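Local coordinates for glucanase (Clostridium thermocellum, PDB 5GXX), which probably hydrolyses internal beta-1,4-glucosidic bonds of cellulose as a family 9 endoglucanase of the cellulosome, at residues H459-K464 with W565-D570; Y486-E491 with D525-I530; D500-T505 with F554-P559. The protein carries 1 engineered substitution. All blocks are in the same frame, centred on the assembly; numbering follows the deposited sequence.

Contact 1. Residues H459-K464 with W565-D570; sequences HFTEIK and WDPTND. With CA (calcium ion), chain D.
W565 and T461 meet through a single, nearly straight hydrogen bond: the indole NE1-H donates to T461 OG1 at 2.9 Å, with an N-H...O angle of 173°. The hydroxyl sits at the edge of the indole, only 4° out of its plane. Tryptophan suits this place because it fills a buried position with a large flat surface and carries one polar group that a small hydroxyl can satisfy. The side chain of T461 leaves the strand toward the loop, and with OG1 anti to the carbonyl carbon (chi1 -69°) the hydroxyl meets the indole N-H; P567 CB packs against OG1 at 3.4 Å. The backbone around H459 and F460 covers one indole face, with H459 O offset toward the rim.

Over the opposite face lies water 2, which binds the calcium ion at 2.4 Å and donates to D570 OD2. Water 1 donates to the same D570 OD2 at 2.7 Å and also reaches T461 OG1 at 3.2 Å, linking the strand to the carboxylate whose other oxygen, OD1, binds the metal. The loop supplies D566 O, N569 OD1 and D570 OD1 to the calcium, each at 2.3 Å, and D488 and E491 complete the site. D566 leaves its carboxylate for an Asx turn within this calcium-binding loop: OD1 accepts from both T568 N and T568 OG1.

The side chain of H459 leaves the backbone away from the loop, and its ND1 bonds A558 O. Strand 460-469 runs between strands 447-456 and 549-557, while W565 and D570 pack on M487 of strand 481-488, in the facing sheet.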
loop_
_atom_site.group_PDB
_atom_site.type_symbol
_atom_site.label_atom_id
_atom_site.label_comp_id
_atom_site.label_asym_id
_atom_site.label_seq_id
_atom_site.Cartn_x
_atom_site.Cartn_y
_atom_site.Cartn_z
ATOM N N HIS A 459 25.052 1.659 -20.493
ATOM C CA HIS A 459 26.056 1.233 -19.525
ATOM C C HIS A 459 25.591 0.311 -18.398
ATOM O O HIS A 459 26.393 -0.013 -17.539
ATOM C CB HIS A 459 26.832 2.425 -18.958
ATOM C CG HIS A 459 26.017 3.295 -18.055
ATOM N ND1 HIS A 459 26.144 3.257 -16.684
ATOM C CD2 HIS A 459 25.082 4.237 -18.321
ATOM C CE1 HIS A 459 25.324 4.142 -16.143
ATOM N NE2 HIS A 459 24.664 4.746 -17.114
ATOM N N PHE A 460 24.329 -0.116 -18.397
ATOM C CA PHE A 460 23.867 -1.097 -17.403
ATOM C C PHE A 460 22.694 -1.965 -17.861
ATOM O O PHE A 460 21.961 -1.617 -18.796
ATOM C CB PHE A 460 23.521 -0.407 -16.076
ATOM C CG PHE A 460 22.308 0.479 -16.119
ATOM C CD1 PHE A 460 21.027 -0.070 -16.163
ATOM C CD2 PHE A 460 22.446 1.863 -16.043
ATOM C CE1 PHE A 460 19.916 0.744 -16.194
ATOM C CE2 PHE A 460 21.325 2.688 -16.053
ATOM C CZ PHE A 460 20.061 2.126 -16.123
ATOM N N THR A 461 22.538 -3.099 -17.178
ATOM C CA THR A 461 21.327 -3.918 -17.244
ATOM C C THR A 461 20.664 -3.885 -15.872
ATOM O O THR A 461 21.346 -4.083 -14.877
ATOM C CB THR A 461 21.686 -5.379 -17.573
ATOM O OG1 THR A 461 22.165 -5.457 -18.919
ATOM C CG2 THR A 461 20.466 -6.292 -17.462
ATOM N N GLU A 462 19.352 -3.660 -15.812
ATOM C CA GLU A 462 18.648 -3.745 -14.544
ATOM C C GLU A 462 17.548 -4.788 -14.686
ATOM O O GLU A 462 16.720 -4.709 -15.599
ATOM C CB GLU A 462 18.058 -2.391 -14.150
ATOM C CG GLU A 462 17.438 -2.393 -12.774
ATOM C CD GLU A 462 16.977 -1.009 -12.376
ATOM O OE1 GLU A 462 17.801 -0.226 -11.848
ATOM O OE2 GLU A 462 15.788 -0.714 -12.610
ATOM N N ILE A 463 17.557 -5.736 -13.755
ATOM C CA ILE A 463 16.658 -6.891 -13.798
ATOM C C ILE A 463 15.652 -6.811 -12.650
ATOM O O ILE A 463 16.028 -6.500 -11.522
ATOM C CB ILE A 463 17.467 -8.207 -13.655
ATOM C CG1 ILE A 463 18.490 -8.404 -14.786
ATOM C CG2 ILE A 463 16.541 -9.422 -13.596
ATOM C CD1 ILE A 463 17.903 -8.374 -16.175
ATOM N N LYS A 464 14.383 -7.076 -12.951
ATOM C CA LYS A 464 13.399 -7.391 -11.922
ATOM C C LYS A 464 13.274 -8.915 -11.893
ATOM O O LYS A 464 12.981 -9.547 -12.916
ATOM C CB LYS A 464 12.054 -6.715 -12.214
ATOM C CG LYS A 464 10.941 -7.121 -11.275
ATOM C CD LYS A 464 9.636 -6.503 -11.731
ATOM C CE LYS A 464 8.444 -6.989 -10.929
ATOM N NZ LYS A 464 7.221 -6.212 -11.288
ATOM N N TRP A 565 28.970 -1.808 -22.780
ATOM C CA TRP A 565 28.157 -2.836 -22.112
ATOM C C TRP A 565 27.268 -3.551 -23.120
ATOM O O TRP A 565 26.529 -2.906 -23.859
ATOM C CB TRP A 565 27.315 -2.195 -21.005
ATOM C CG TRP A 565 26.554 -3.193 -20.166
ATOM C CD1 TRP A 565 25.207 -3.396 -20.159
ATOM C CD2 TRP A 565 27.110 -4.099 -19.208
ATOM N NE1 TRP A 565 24.886 -4.389 -19.260
ATOM C CE2 TRP A 565 26.036 -4.839 -18.665
ATOM C CE3 TRP A 565 28.414 -4.376 -18.772
ATOM C CZ2 TRP A 565 26.225 -5.836 -17.700
ATOM C CZ3 TRP A 565 28.601 -5.355 -17.804
ATOM C CH2 TRP A 565 27.507 -6.079 -17.283
ATOM N N ASP A 566 27.340 -4.881 -23.151
ATOM C CA ASP A 566 26.554 -5.654 -24.113
ATOM C C ASP A 566 25.840 -6.820 -23.426
ATOM O O ASP A 566 26.444 -7.865 -23.196
ATOM C CB ASP A 566 27.445 -6.141 -25.263
ATOM C CG ASP A 566 26.670 -6.883 -26.342
ATOM O OD1 ASP A 566 25.424 -6.803 -26.377
ATOM O OD2 ASP A 566 27.320 -7.556 -27.167
ATOM N N PRO A 567 24.558 -6.635 -23.074
ATOM C CA PRO A 567 23.830 -7.724 -22.420
ATOM C C PRO A 567 23.437 -8.843 -23.384
ATOM O O PRO A 567 23.115 -9.941 -22.923
ATOM C CB PRO A 567 22.575 -7.030 -21.890
ATOM C CG PRO A 567 22.336 -5.908 -22.874
ATOM C CD PRO A 567 23.724 -5.425 -23.216
ATOM N N THR A 568 23.454 -8.566 -24.689
ATOM C CA THR A 568 22.992 -9.506 -25.718
ATOM C C THR A 568 23.834 -10.780 -25.846
ATOM O O THR A 568 23.424 -11.724 -26.524
ATOM C CB THR A 568 22.798 -8.836 -27.110
ATOM O OG1 THR A 568 24.064 -8.647 -27.754
ATOM C CG2 THR A 568 22.072 -7.502 -27.001
ATOM N N ASN A 569 24.992 -10.829 -25.196
ATOM C CA ASN A 569 25.768 -12.070 -25.149
ATOM C C ASN A 569 25.800 -12.708 -23.759
ATOM O O ASN A 569 26.595 -13.616 -23.499
ATOM C CB ASN A 569 27.182 -11.895 -25.738
ATOM C CG ASN A 569 28.062 -10.941 -24.935
ATOM O OD1 ASN A 569 27.751 -10.578 -23.794
ATOM N ND2 ASN A 569 29.185 -10.537 -25.532
ATOM N N ASP A 570 24.937 -12.215 -22.871
ATOM C CA ASP A 570 24.877 -12.700 -21.494
ATOM C C ASP A 570 23.884 -13.853 -21.393
ATOM O O ASP A 570 22.750 -13.734 -21.863
ATOM C CB ASP A 570 24.469 -11.575 -20.548
ATOM C CG ASP A 570 25.509 -10.469 -20.470
ATOM O OD1 ASP A 570 26.598 -10.558 -21.102
ATOM O OD2 ASP A 570 25.217 -9.485 -19.755
HETATM CA CA CA D . 28.089 -9.056 -22.075
HETATM O O HOH W 1 23.112 -8.444 -18.383
HETATM O O HOH W 2 27.471 -7.928 -20.071
#

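Contact 2. Residues Y486-E491 with D525-I530; sequences YMDLTE and DNIYYI. With CA (calcium ion), chain D.
M487 and Y528 form the hydrogen-bonded pair of an antiparallel beta pairing within a five-stranded sheet of the cellulose-binding module, consistent with the beta-sandwich of such modules. M487 N reaches Y528 O at 2.8 Å and Y528 N returns the bond to M487 O; L489 N, bonded to N526 O, continues the pairing just beyond the strand.

The close-packed part is apolar. L489 CD1 lies over one face of the Y528 ring, 4.0 Å from its centroid, a CH-pi contact suited to a branched aliphatic side chain. M487, long and flexible, bends at chi3 (-88°) to carry its CE toward I530. On the other face of the sheet the Y486 and Y529 rings lie side by side, 5.5 Å apart at their centroids with planes at 44°, and Y486 OH is held by N484.

The more solvent-accessible side is polar: D488, T490 and N526, all partly exposed, join by hydrogen bonds. D488 O binds the calcium ion, as does E491 of the helix that follows, closely through OE2 and at longer range through OE1. D488 OD1 accepts T490 N, forming an Asx turn, and also T490 OG1, through its syn lone pair. That hydroxyl in turn accepts N526 ND2 at 2.7 Å, lying in the amide plane.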
loop_
_atom_site.group_PDB
_atom_site.type_symbol
_atom_site.label_atom_id
_atom_site.label_comp_id
_atom_site.label_asym_id
_atom_site.label_seq_id
_atom_site.Cartn_x
_atom_site.Cartn_y
_atom_site.Cartn_z
ATOM N N TYR A 486 23.996 -14.972 -15.036
ATOM C CA TYR A 486 25.242 -15.151 -15.767
ATOM C C TYR A 486 25.426 -14.147 -16.897
ATOM O O TYR A 486 24.494 -13.867 -17.656
ATOM C CB TYR A 486 25.304 -16.552 -16.391
ATOM C CG TYR A 486 25.235 -17.705 -15.426
ATOM C CD1 TYR A 486 26.388 -18.198 -14.815
ATOM C CD2 TYR A 486 24.026 -18.329 -15.159
ATOM C CE1 TYR A 486 26.337 -19.275 -13.938
ATOM C CE2 TYR A 486 23.970 -19.407 -14.288
ATOM C CZ TYR A 486 25.125 -19.869 -13.681
ATOM O OH TYR A 486 25.049 -20.941 -12.818
ATOM N N MET A 487 26.662 -13.672 -17.019
ATOM C CA MET A 487 27.052 -12.676 -18.010
ATOM C C MET A 487 28.310 -13.115 -18.747
ATOM O O MET A 487 29.128 -13.850 -18.197
ATOM C CB MET A 487 27.384 -11.360 -17.306
ATOM C CG MET A 487 26.267 -10.819 -16.450
ATOM S SD MET A 487 26.932 -9.641 -15.259
ATOM C CE MET A 487 27.370 -10.713 -13.882
ATOM N N ASP A 488 28.470 -12.608 -19.967
ATOM C CA ASP A 488 29.719 -12.716 -20.707
ATOM C C ASP A 488 30.355 -11.327 -20.670
ATOM O O ASP A 488 29.766 -10.359 -21.145
ATOM C CB ASP A 488 29.440 -13.169 -22.145
ATOM C CG ASP A 488 30.707 -13.415 -22.949
ATOM O OD1 ASP A 488 31.756 -12.831 -22.620
ATOM O OD2 ASP A 488 30.648 -14.208 -23.914
ATOM N N LEU A 489 31.541 -11.242 -20.078
ATOM C CA LEU A 489 32.215 -9.957 -19.900
ATOM C C LEU A 489 33.318 -9.729 -20.927
ATOM O O LEU A 489 34.184 -8.872 -20.724
ATOM C CB LEU A 489 32.759 -9.830 -18.473
ATOM C CG LEU A 489 31.736 -9.851 -17.323
ATOM C CD1 LEU A 489 32.438 -9.529 -16.013
ATOM C CD2 LEU A 489 30.571 -8.903 -17.549
ATOM N N THR A 490 33.260 -10.454 -22.043
ATOM C CA THR A 490 34.241 -10.298 -23.122
ATOM C C THR A 490 34.383 -8.844 -23.573
ATOM O O THR A 490 35.505 -8.361 -23.719
ATOM C CB THR A 490 33.923 -11.171 -24.356
ATOM O OG1 THR A 490 33.977 -12.551 -23.984
ATOM C CG2 THR A 490 34.945 -10.951 -25.474
ATOM N N GLU A 491 33.256 -8.168 -23.789
ATOM C CA GLU A 491 33.256 -6.785 -24.275
ATOM C C GLU A 491 33.809 -5.780 -23.265
ATOM O O GLU A 491 34.250 -4.689 -23.643
ATOM C CB GLU A 491 31.856 -6.364 -24.733
ATOM C CG GLU A 491 30.864 -6.050 -23.613
ATOM C CD GLU A 491 30.135 -7.269 -23.069
ATOM O OE1 GLU A 491 30.379 -8.398 -23.551
ATOM O OE2 GLU A 491 29.299 -7.076 -22.158
ATOM N N ASP A 525 36.331 -19.013 -18.552
ATOM C CA ASP A 525 36.610 -18.114 -19.671
ATOM C C ASP A 525 36.194 -16.682 -19.343
ATOM O O ASP A 525 36.618 -16.142 -18.323
ATOM C CB ASP A 525 35.928 -18.628 -20.946
ATOM C CG ASP A 525 36.485 -19.969 -21.400
ATOM O OD1 ASP A 525 37.543 -20.382 -20.876
ATOM O OD2 ASP A 525 35.862 -20.599 -22.279
ATOM N N ASN A 526 35.365 -16.067 -20.180
ATOM C CA ASN A 526 34.857 -14.731 -19.871
ATOM C C ASN A 526 33.466 -14.736 -19.228
ATOM O O ASN A 526 32.797 -13.696 -19.191
ATOM C CB ASN A 526 34.883 -13.829 -21.112
ATOM C CG ASN A 526 36.294 -13.494 -21.575
ATOM O OD1 ASN A 526 37.264 -13.604 -20.824
ATOM N ND2 ASN A 526 36.410 -13.067 -22.828
ATOM N N ILE A 527 33.037 -15.896 -18.725
ATOM C CA ILE A 527 31.711 -16.036 -18.111
ATOM C C ILE A 527 31.768 -15.797 -16.610
ATOM O O ILE A 527 32.555 -16.413 -15.887
ATOM C CB ILE A 527 31.051 -17.419 -18.360
ATOM C CG1 ILE A 527 31.102 -17.822 -19.841
ATOM C CG2 ILE A 527 29.618 -17.429 -17.813
ATOM C CD1 ILE A 527 30.574 -16.790 -20.822
ATOM N N TYR A 528 30.920 -14.883 -16.151
ATOM C CA TYR A 528 30.881 -14.502 -14.748
ATOM C C TYR A 528 29.431 -14.521 -14.269
ATOM O O TYR A 528 28.507 -14.550 -15.090
ATOM C CB TYR A 528 31.480 -13.101 -14.564
ATOM C CG TYR A 528 32.977 -13.018 -14.777
ATOM C CD1 TYR A 528 33.528 -13.033 -16.054
ATOM C CD2 TYR A 528 33.832 -12.900 -13.691
ATOM C CE1 TYR A 528 34.911 -12.959 -16.238
ATOM C CE2 TYR A 528 35.209 -12.816 -13.858
ATOM C CZ TYR A 528 35.736 -12.847 -15.133
ATOM O OH TYR A 528 37.099 -12.768 -15.280
ATOM N N TYR A 529 29.224 -14.508 -12.955
ATOM C CA TYR A 529 27.856 -14.467 -12.431
ATOM C C TYR A 529 27.767 -13.794 -11.069
ATOM O O TYR A 529 28.755 -13.676 -10.337
ATOM C CB TYR A 529 27.253 -15.883 -12.340
ATOM C CG TYR A 529 27.907 -16.771 -11.307
ATOM C CD1 TYR A 529 29.140 -17.374 -11.559
ATOM C CD2 TYR A 529 27.319 -16.989 -10.068
ATOM C CE1 TYR A 529 29.761 -18.179 -10.607
ATOM C CE2 TYR A 529 27.917 -17.808 -9.118
ATOM C CZ TYR A 529 29.137 -18.394 -9.389
ATOM O OH TYR A 529 29.720 -19.191 -8.432
ATOM N N ILE A 530 26.549 -13.392 -10.730
ATOM C CA ILE A 530 26.214 -13.080 -9.347
ATOM C C ILE A 530 25.202 -14.121 -8.900
ATOM O O ILE A 530 24.422 -14.646 -9.710
ATOM C CB ILE A 530 25.677 -11.640 -9.139
ATOM C CG1 ILE A 530 24.410 -11.378 -9.964
ATOM C CG2 ILE A 530 26.792 -10.638 -9.432
ATOM C CD1 ILE A 530 23.694 -10.052 -9.646
HETATM CA CA CA D . 28.089 -9.056 -22.075
HETATM O O HOH W 2 27.471 -7.928 -20.071
#

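Contact 3. Residues D500-T505 with F554-P559; sequences DDIKVT and FRIAAP
A557 O is gripped by two donors across the pair of strands: K503 N at 2.8 Å, and water 3, which donates to it at 3.2 Å and to D501 O at 2.7 Å. I502 CA-H adds a weaker contact to the same oxygen. The water thus joins the two backbones where they leave regular pairing, and there P559, a residue without an N-H to offer, sets its CD 3.4 Å from D501 O.

From this end the strands run antiparallel. K503 with A557 and T505 with R555 are hydrogen-bonded pairs, and V504 with I556 is the non-hydrogen-bonded pair between them. R555 N to T505 O is the straightest of the four bonds, with an N-H...O angle of 174°, whereas A557 N to K503 O is more bent, at 147°.

The two faces differ in chemistry. On one, I502 CG2 touches I556 CG2 at only 3.4 Å, tighter than usual van der Waals contact; both methyls are anti to their own backbone N. Beta-branched V504 points to the same side and packs on I517 and I520, while I556 reaches W565 and M487, so branched aliphatic side chains suit this interior surface.

The other face carries K503, T505, R555 and small A557. T505 and R555 lie side by side, OG1 3.4 Å from R555 CB. Their polar partners lie outside the pair: R555 forms a salt bridge with E462 and a cation-pi contact with F460, and T505 OG1 bonds D514 of the second subunit. K503 NZ makes a salt bridge with E516 of that subunit. The chemistry implies a strand pair with one side given to the hydrophobic core and the other partly to the subunit interface.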
loop_
_atom_site.group_PDB
_atom_site.type_symbol
_atom_site.label_atom_id
_atom_site.label_comp_id
_atom_site.label_asym_id
_atom_site.label_seq_id
_atom_site.Cartn_x
_atom_site.Cartn_y
_atom_site.Cartn_z
ATOM N N ASP A 500 36.280 -5.225 -11.704
ATOM C CA ASP A 500 36.106 -4.240 -10.639
ATOM C C ASP A 500 35.566 -2.884 -11.112
ATOM O O ASP A 500 35.300 -2.008 -10.294
ATOM C CB ASP A 500 37.354 -4.115 -9.748
ATOM C CG ASP A 500 38.535 -3.439 -10.435
ATOM O OD1 ASP A 500 38.431 -2.983 -11.596
ATOM O OD2 ASP A 500 39.603 -3.361 -9.786
ATOM N N ASP A 501 35.386 -2.724 -12.423
ATOM C CA ASP A 501 34.767 -1.526 -12.989
ATOM C C ASP A 501 33.254 -1.684 -13.087
ATOM O O ASP A 501 32.544 -0.739 -13.441
ATOM C CB ASP A 501 35.332 -1.210 -14.375
ATOM C CG ASP A 501 36.775 -0.746 -14.318
ATOM O OD1 ASP A 501 37.071 0.128 -13.480
ATOM O OD2 ASP A 501 37.605 -1.261 -15.095
ATOM N N ILE A 502 32.772 -2.886 -12.788
ATOM C CA ILE A 502 31.345 -3.184 -12.929
ATOM C C ILE A 502 30.721 -3.165 -11.539
ATOM O O ILE A 502 31.211 -3.865 -10.653
ATOM C CB ILE A 502 31.102 -4.565 -13.577
ATOM C CG1 ILE A 502 31.849 -4.721 -14.915
ATOM C CG2 ILE A 502 29.604 -4.871 -13.691
ATOM C CD1 ILE A 502 31.689 -3.577 -15.935
ATOM N N LYS A 503 29.675 -2.362 -11.356
ATOM C CA LYS A 503 29.058 -2.159 -10.043
ATOM C C LYS A 503 27.679 -2.821 -9.960
ATOM O O LYS A 503 26.860 -2.642 -10.861
ATOM C CB LYS A 503 28.924 -0.667 -9.716
ATOM C CG LYS A 503 28.532 -0.371 -8.268
ATOM C CD LYS A 503 28.178 1.099 -8.026
ATOM C CE LYS A 503 29.386 2.031 -8.033
ATOM N NZ LYS A 503 30.204 1.970 -6.790
ATOM N N VAL A 504 27.445 -3.566 -8.881
ATOM C CA VAL A 504 26.129 -4.149 -8.589
ATOM C C VAL A 504 25.426 -3.289 -7.547
ATOM O O VAL A 504 25.973 -3.004 -6.478
ATOM C CB VAL A 504 26.253 -5.593 -8.048
ATOM C CG1 VAL A 504 24.884 -6.255 -7.883
ATOM C CG2 VAL A 504 27.148 -6.440 -8.951
ATOM N N THR A 505 24.203 -2.882 -7.866
ATOM C CA THR A 505 23.406 -2.116 -6.924
ATOM C C THR A 505 21.996 -2.696 -6.909
ATOM O O THR A 505 21.643 -3.550 -7.736
ATOM C CB THR A 505 23.330 -0.626 -7.305
ATOM O OG1 THR A 505 22.774 -0.497 -8.614
ATOM C CG2 THR A 505 24.707 0.035 -7.268
ATOM N N PHE A 554 17.821 -5.647 -9.337
ATOM C CA PHE A 554 19.255 -5.415 -9.238
ATOM C C PHE A 554 19.780 -4.831 -10.533
ATOM O O PHE A 554 19.236 -5.083 -11.612
ATOM C CB PHE A 554 20.007 -6.685 -8.822
ATOM C CG PHE A 554 19.838 -7.855 -9.759
ATOM C CD1 PHE A 554 20.692 -8.030 -10.835
ATOM C CD2 PHE A 554 18.851 -8.806 -9.533
ATOM C CE1 PHE A 554 20.568 -9.123 -11.680
ATOM C CE2 PHE A 554 18.704 -9.899 -10.378
ATOM C CZ PHE A 554 19.561 -10.066 -11.453
ATOM N N ARG A 555 20.819 -4.017 -10.389
ATOM C CA ARG A 555 21.466 -3.372 -11.523
ATOM C C ARG A 555 22.935 -3.777 -11.558
ATOM O O ARG A 555 23.607 -3.784 -10.519
ATOM C CB ARG A 555 21.334 -1.851 -11.375
ATOM C CG ARG A 555 21.928 -1.045 -12.523
ATOM C CD ARG A 555 21.838 0.472 -12.287
ATOM N NE ARG A 555 20.446 0.909 -12.235
ATOM C CZ ARG A 555 20.045 2.174 -12.337
ATOM N NH1 ARG A 555 20.926 3.144 -12.518
ATOM N NH2 ARG A 555 18.749 2.461 -12.279
ATOM N N ILE A 556 23.417 -4.119 -12.752
ATOM C CA ILE A 556 24.829 -4.408 -12.990
ATOM C C ILE A 556 25.291 -3.365 -14.005
ATOM O O ILE A 556 24.755 -3.294 -15.105
ATOM C CB ILE A 556 24.994 -5.853 -13.502
ATOM C CG1 ILE A 556 24.356 -6.842 -12.518
ATOM C CG2 ILE A 556 26.471 -6.180 -13.748
ATOM C CD1 ILE A 556 23.957 -8.183 -13.131
ATOM N N ALA A 557 26.245 -2.523 -13.614
ATOM C CA ALA A 557 26.535 -1.300 -14.373
ATOM C C ALA A 557 28.025 -1.105 -14.623
ATOM O O ALA A 557 28.836 -1.205 -13.707
ATOM C CB ALA A 557 25.977 -0.073 -13.658
ATOM N N ALA A 558 28.365 -0.848 -15.879
ATOM C CA ALA A 558 29.653 -0.266 -16.241
ATOM C C ALA A 558 29.586 1.228 -15.927
ATOM O O ALA A 558 28.499 1.760 -15.697
ATOM C CB ALA A 558 29.900 -0.480 -17.707
ATOM N N PRO A 559 30.744 1.912 -15.900
ATOM C CA PRO A 559 30.741 3.329 -15.538
ATOM C C PRO A 559 29.848 4.179 -16.435
ATOM O O PRO A 559 29.749 3.914 -17.636
ATOM C CB PRO A 559 32.219 3.717 -15.670
ATOM C CG PRO A 559 32.940 2.448 -15.362
ATOM C CD PRO A 559 32.115 1.380 -16.007
HETATM O O HOH W 3 30.769 1.037 -12.406
#

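How the contacts relate
All three contacts lie at one end of the cellulose-binding module, 47 to 50 Å from the centre of the chain, with their own centres 10 to 13 Å apart. Contacts 2 and 3 are nested within the loop that contact 1 closes, and their segments alternate along the chain. Contact 3 and the strand half of contact 1 share a sheet, in which strands 460-469 and 549-557 are neighbours; contact 2 belongs to the facing one, and I530 and M487 meet F554 and I556 between the sheets. Contacts 1 and 2 both supply ligands to the calcium ion and share water 2, so the metal ties a late loop to strand 481-488 and the helix that follows it.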